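Hypothetical protein (Anabaena variabilis, PDB 2OBN) is of unknown function but joins a Rossmann-like domain to a domain of the P-loop NTPase class, and so may bind a nucleotide. Local coordinates at residues T25-L29 and Q191-L196; L110-A115 and I130-R134. The protein carries 2 engineered substitutions. One frame throughout, in Å; residues are numbered along the deposited sequence.

Contact 1 pairs two helices from different domains, one on the Rossmann-like sheet and one in the P-loop region. Contact 2 lies within the Rossmann-like domain, where a loop closes over the end of its edge strand. Contact 1 is nearer the middle of the chain, about 7 Å from its centre against about 17 Å for contact 2, yet it is still largely a surface contact, made of methyl groups and at best one weak hydroxyl pair. Contact 2 is partly buried and more polar, with a carboxylate, a guanidinium and an imidazole. The two share no element but meet through helix 191-197, where Gln-191 and Val-194 pack on Arg-134, Val-133 and Trp-131.

Contact 1: residues T25-L29 and Q191-L196; sequences TGLAL and QTGVML
Ala-28 and Thr-192 meet methyl to methyl, CB to CG2 at 3.5 Å, tighter than usual van der Waals contact; the small alanine lets the threonine methyl come this near. Next to it in the helix, and one turn on from Thr-25, Leu-29 continues the packing: its CD2 lies 3.9 Å from Met-195 CB and equally near Leu-196 CD2, so one branch of the leucine serves two neighbours. Leu-29 is buried, and both it and the selenomethionine Met-195 also rest on Val-78 of strand 76-79. Thr-25 belongs to the close packing through its methyl: chi1 of -61° sets OG1 beside the backbone N and leaves CG2 anti to it, 3.5 Å from Met-195 CE, which the bend of the selenomethionine at chi3 brings to it. The contact joins two domains. Helix 24-32 follows the first strand of the parallel Rossmann-like sheet, whereas helix 191-197 belongs to the P-loop region; the short segments run broadly parallel, their axes 9.9 Å apart and crossing at -33°. On the P-loop side, Met-167 of helix 166-179 supports Thr-192 and Leu-196.

The polar side, among partly exposed residues, is looser in its bonding, although the backbones come nearest at Thr-25 and Thr-192. Their OG1 atoms are 3.4 Å apart, at best a weak hydrogen bond, since the Thr-25 proton has another acceptor within reach. Gln-191 NE2 stands off at 4.0 Å from Thr-25 OG1. An alanine in place of Thr-25 lacks both branches and would probably leave a gap beside the selenomethionine methyl and deprive the Thr-192 hydroxyl of a possible weak partner.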
loop_
_atom_site.group_PDB
_atom_site.type_symbol
_atom_site.label_atom_id
_atom_site.label_comp_id
_atom_site.label_asym_id
_atom_site.label_seq_id
_atom_site.Cartn_x
_atom_site.Cartn_y
_atom_site.Cartn_z
ATOM N N THR B 25 7.395 -14.079 14.965
ATOM C CA THR B 25 6.122 -14.759 14.751
ATOM C C THR B 25 5.976 -15.920 15.732
ATOM O O THR B 25 4.987 -16.003 16.442
ATOM C CB THR B 25 5.998 -15.246 13.270
ATOM O OG1 THR B 25 6.045 -14.109 12.381
ATOM C CG2 THR B 25 4.688 -16.003 13.044
ATOM N N GLY B 26 6.982 -16.786 15.791
ATOM C CA GLY B 26 6.966 -17.931 16.695
ATOM C C GLY B 26 6.790 -17.540 18.155
ATOM O O GLY B 26 5.997 -18.139 18.868
ATOM N N LEU B 27 7.518 -16.525 18.609
ATOM C CA LEU B 27 7.379 -16.078 20.000
ATOM C C LEU B 27 6.019 -15.446 20.259
ATOM O O LEU B 27 5.489 -15.532 21.367
ATOM C CB LEU B 27 8.471 -15.087 20.354
ATOM C CG LEU B 27 9.900 -15.629 20.323
ATOM C CD1 LEU B 27 10.902 -14.470 20.360
ATOM C CD2 LEU B 27 10.137 -16.587 21.459
ATOM N N ALA B 28 5.456 -14.781 19.256
ATOM C CA ALA B 28 4.137 -14.192 19.425
ATOM C C ALA B 28 3.113 -15.309 19.609
ATOM O O ALA B 28 2.261 -15.233 20.488
ATOM C CB ALA B 28 3.780 -13.305 18.251
ATOM N N LEU B 29 3.214 -16.355 18.795
ATOM C CA LEU B 29 2.325 -17.515 18.922
ATOM C C LEU B 29 2.485 -18.182 20.292
ATOM O O LEU B 29 1.503 -18.530 20.940
ATOM C CB LEU B 29 2.590 -18.529 17.796
ATOM C CG LEU B 29 2.329 -18.070 16.350
ATOM C CD1 LEU B 29 2.720 -19.178 15.372
ATOM C CD2 LEU B 29 0.892 -17.661 16.130
ATOM N N GLN B 191 0.184 -11.481 9.362
ATOM C CA GLN B 191 0.216 -12.972 9.362
ATOM C C GLN B 191 0.136 -13.589 10.771
ATOM O O GLN B 191 -0.600 -14.568 10.992
ATOM C CB GLN B 191 1.418 -13.541 8.558
ATOM C CG GLN B 191 2.842 -13.352 9.141
ATOM C CD GLN B 191 3.341 -11.938 9.025
ATOM O OE1 GLN B 191 2.716 -11.104 8.370
ATOM N NE2 GLN B 191 4.476 -11.654 9.649
ATOM N N THR B 192 0.873 -13.006 11.718
ATOM C CA THR B 192 0.841 -13.466 13.109
ATOM C C THR B 192 -0.559 -13.345 13.680
ATOM O O THR B 192 -1.085 -14.294 14.263
ATOM C CB THR B 192 1.783 -12.650 14.002
ATOM O OG1 THR B 192 3.116 -12.746 13.499
ATOM C CG2 THR B 192 1.752 -13.148 15.434
ATOM N N GLY B 193 -1.153 -12.166 13.515
ATOM C CA GLY B 193 -2.492 -11.914 14.015
ATOM C C GLY B 193 -3.493 -12.863 13.404
ATOM O O GLY B 193 -4.380 -13.347 14.092
ATOM N N VAL B 194 -3.363 -13.106 12.099
ATOM C CA VAL B 194 -4.268 -14.021 11.386
ATOM C C VAL B 194 -4.065 -15.457 11.867
ATOM O O VAL B 194 -5.030 -16.198 11.995
ATOM C CB VAL B 194 -4.093 -13.920 9.858
ATOM C CG1 VAL B 194 -4.917 -14.978 9.133
ATOM C CG2 VAL B 194 -4.490 -12.526 9.376
HETATM N N MSE B 195 -2.816 -15.840 12.124
HETATM C CA MSE B 195 -2.510 -17.169 12.683
HETATM C C MSE B 195 -3.103 -17.360 14.075
HETATM O O MSE B 195 -3.566 -18.455 14.414
HETATM C CB MSE B 195 -1.006 -17.424 12.710
HETATM C CG MSE B 195 -0.479 -17.875 11.378
HETATM SE SE MSE B 195 1.421 -18.145 11.350
HETATM C CE MSE B 195 1.992 -16.441 10.785
ATOM N N LEU B 196 -3.099 -16.294 14.873
ATOM C CA LEU B 196 -3.712 -16.344 16.195
ATOM C C LEU B 196 -5.228 -16.449 16.151
ATOM O O LEU B 196 -5.823 -17.281 16.828
ATOM C CB LEU B 196 -3.353 -15.105 17.015
ATOM C CG LEU B 196 -1.973 -15.085 17.650
ATOM C CD1 LEU B 196 -1.818 -13.788 18.414
ATOM C CD2 LEU B 196 -1.789 -16.288 18.575
#

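Contact 2: residues L110-A115 and I130-R134; sequences LHTPLA and IWDVR
The carboxylate of Asp-132 takes two successive backbone N-H groups from the facing loop: Leu-114 N reaches OD1 at 2.8 Å, nearly straight at 172°, and Ala-115 N reaches OD2 at 2.9 Å with an angle of 158°. Asp-132 ends the last strand of the parallel Rossmann-like sheet within this chain, and an acidic side chain pointing across the gap suits the place because it pins the loop that follows the neighbouring strand, 105-108. Both donors come from the syn side of their oxygens; Leu-114 N stands well out of the carboxylate plane, Ala-115 N closer to it. OD1 has a second donor, Asn-108 ND2, so three N-H donors grip the carboxylate.

At the other end, the Arg-134 guanidinium lies flat on the imidazole of His-111, centres 3.7 Å apart and planes only 9° from parallel. The arginine chain, extended from CG to NE, carries CD over the same ring face as a CH-pi contact. Acidic partners hold both groups and would offset the closeness of two basic residues: Arg-134 NH2 makes a salt bridge with Asp-204, and His-111 NE2 is hydrogen-bonded to Asp-209 of the second subunit, which brings this stack to the dimer interface. Between the two polar ends a water bridges the backbones, 2.6 Å from Leu-110 O and accepting from Arg-134 N at 2.9 Å.

Packing finishes the join. Buried Ile-130, branched at CB as suits a strand, sets CG2 4.1 Å from both Leu-114 CB and Ala-115 CB, while its CD1 reaches to 3.8 Å from Leu-114 O.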
loop_
_atom_site.group_PDB
_atom_site.type_symbol
_atom_site.label_atom_id
_atom_site.label_comp_id
_atom_site.label_asym_id
_atom_site.label_seq_id
_atom_site.Cartn_x
_atom_site.Cartn_y
_atom_site.Cartn_z
ATOM N N LEU B 110 5.155 -16.598 5.590
ATOM C CA LEU B 110 6.122 -15.882 4.781
ATOM C C LEU B 110 5.463 -15.358 3.520
ATOM O O LEU B 110 4.412 -15.859 3.124
ATOM C CB LEU B 110 7.268 -16.808 4.384
ATOM C CG LEU B 110 8.109 -17.442 5.484
ATOM C CD1 LEU B 110 9.172 -18.295 4.817
ATOM C CD2 LEU B 110 8.749 -16.405 6.359
ATOM N N HIS B 111 6.089 -14.354 2.901
ATOM C CA HIS B 111 5.585 -13.774 1.655
ATOM C C HIS B 111 5.592 -14.795 0.519
ATOM O O HIS B 111 4.705 -14.778 -0.329
ATOM C CB HIS B 111 6.413 -12.552 1.210
ATOM C CG HIS B 111 5.991 -11.239 1.816
ATOM N ND1 HIS B 111 4.858 -10.561 1.413
ATOM C CD2 HIS B 111 6.606 -10.433 2.714
ATOM C CE1 HIS B 111 4.771 -9.417 2.064
ATOM N NE2 HIS B 111 5.821 -9.311 2.858
ATOM N N THR B 112 6.614 -15.652 0.485
ATOM C CA THR B 112 6.738 -16.664 -0.568
ATOM C C THR B 112 5.728 -17.802 -0.332
ATOM O O THR B 112 5.776 -18.476 0.712
ATOM C CB THR B 112 8.166 -17.250 -0.609
ATOM O OG1 THR B 112 9.120 -16.199 -0.826
ATOM C CG2 THR B 112 8.301 -18.291 -1.717
ATOM N N PRO B 113 4.810 -18.024 -1.294
ATOM C CA PRO B 113 3.804 -19.081 -1.137
ATOM C C PRO B 113 4.372 -20.496 -1.350
ATOM O O PRO B 113 5.130 -20.723 -2.294
ATOM C CB PRO B 113 2.777 -18.743 -2.211
ATOM C CG PRO B 113 3.544 -18.048 -3.251
ATOM C CD PRO B 113 4.654 -17.310 -2.568
ATOM N N LEU B 114 3.994 -21.424 -0.473
ATOM C CA LEU B 114 4.486 -22.795 -0.499
ATOM C C LEU B 114 3.471 -23.880 -0.917
ATOM O O LEU B 114 3.857 -25.037 -1.102
ATOM C CB LEU B 114 5.029 -23.135 0.888
ATOM C CG LEU B 114 6.237 -22.335 1.377
ATOM C CD1 LEU B 114 6.599 -22.757 2.802
ATOM C CD2 LEU B 114 7.435 -22.496 0.465
ATOM N N ALA B 115 2.201 -23.510 -1.067
ATOM C CA ALA B 115 1.131 -24.462 -1.399
ATOM C C ALA B 115 1.201 -25.065 -2.801
ATOM O O ALA B 115 0.667 -26.145 -3.019
ATOM C CB ALA B 115 -0.235 -23.816 -1.192
ATOM N N ILE B 130 -1.503 -27.133 3.066
ATOM C CA ILE B 130 -0.452 -26.113 3.201
ATOM C C ILE B 130 -1.162 -24.752 3.116
ATOM O O ILE B 130 -1.759 -24.417 2.076
ATOM C CB ILE B 130 0.653 -26.210 2.120
ATOM C CG1 ILE B 130 1.377 -27.561 2.222
ATOM C CG2 ILE B 130 1.666 -25.046 2.285
ATOM C CD1 ILE B 130 2.425 -27.795 1.129
ATOM N N TRP B 131 -1.118 -23.994 4.214
ATOM C CA TRP B 131 -1.759 -22.671 4.295
ATOM C C TRP B 131 -0.763 -21.486 4.173
ATOM O O TRP B 131 0.075 -21.247 5.061
ATOM C CB TRP B 131 -2.586 -22.568 5.584
ATOM C CG TRP B 131 -3.296 -21.244 5.807
ATOM C CD1 TRP B 131 -3.809 -20.426 4.850
ATOM C CD2 TRP B 131 -3.666 -20.657 7.075
ATOM N NE1 TRP B 131 -4.409 -19.333 5.431
ATOM C CE2 TRP B 131 -4.343 -19.453 6.794
ATOM C CE3 TRP B 131 -3.462 -21.019 8.417
ATOM C CZ2 TRP B 131 -4.831 -18.607 7.805
ATOM C CZ3 TRP B 131 -3.944 -20.168 9.427
ATOM C CH2 TRP B 131 -4.613 -18.980 9.111
ATOM N N ASP B 132 -0.894 -20.753 3.063
ATOM C CA ASP B 132 -0.115 -19.555 2.791
ATOM C C ASP B 132 -0.959 -18.406 3.312
ATOM O O ASP B 132 -1.844 -17.877 2.619
ATOM C CB ASP B 132 0.182 -19.412 1.292
ATOM C CG ASP B 132 1.085 -20.519 0.771
ATOM O OD1 ASP B 132 2.020 -20.922 1.498
ATOM O OD2 ASP B 132 0.892 -20.964 -0.380
ATOM N N VAL B 133 -0.686 -18.062 4.565
ATOM C CA VAL B 133 -1.420 -17.040 5.298
ATOM C C VAL B 133 -1.454 -15.702 4.575
ATOM O O VAL B 133 -2.491 -15.052 4.559
ATOM C CB VAL B 133 -0.802 -16.845 6.715
ATOM C CG1 VAL B 133 -1.507 -15.703 7.487
ATOM C CG2 VAL B 133 -0.839 -18.160 7.493
ATOM N N ARG B 134 -0.339 -15.310 3.953
ATOM C CA ARG B 134 -0.289 -14.028 3.256
ATOM C C ARG B 134 -1.068 -13.920 1.936
ATOM O O ARG B 134 -1.082 -12.858 1.334
ATOM C CB ARG B 134 1.162 -13.545 3.094
ATOM C CG ARG B 134 1.635 -12.695 4.260
ATOM C CD ARG B 134 3.121 -12.441 4.187
ATOM N NE ARG B 134 3.572 -11.331 5.031
ATOM C CZ ARG B 134 4.774 -11.253 5.617
ATOM N NH1 ARG B 134 5.644 -12.251 5.576
ATOM N NH2 ARG B 134 5.093 -10.184 6.326
HETATM O O HOH W 1 2.033 -16.905 3.361
#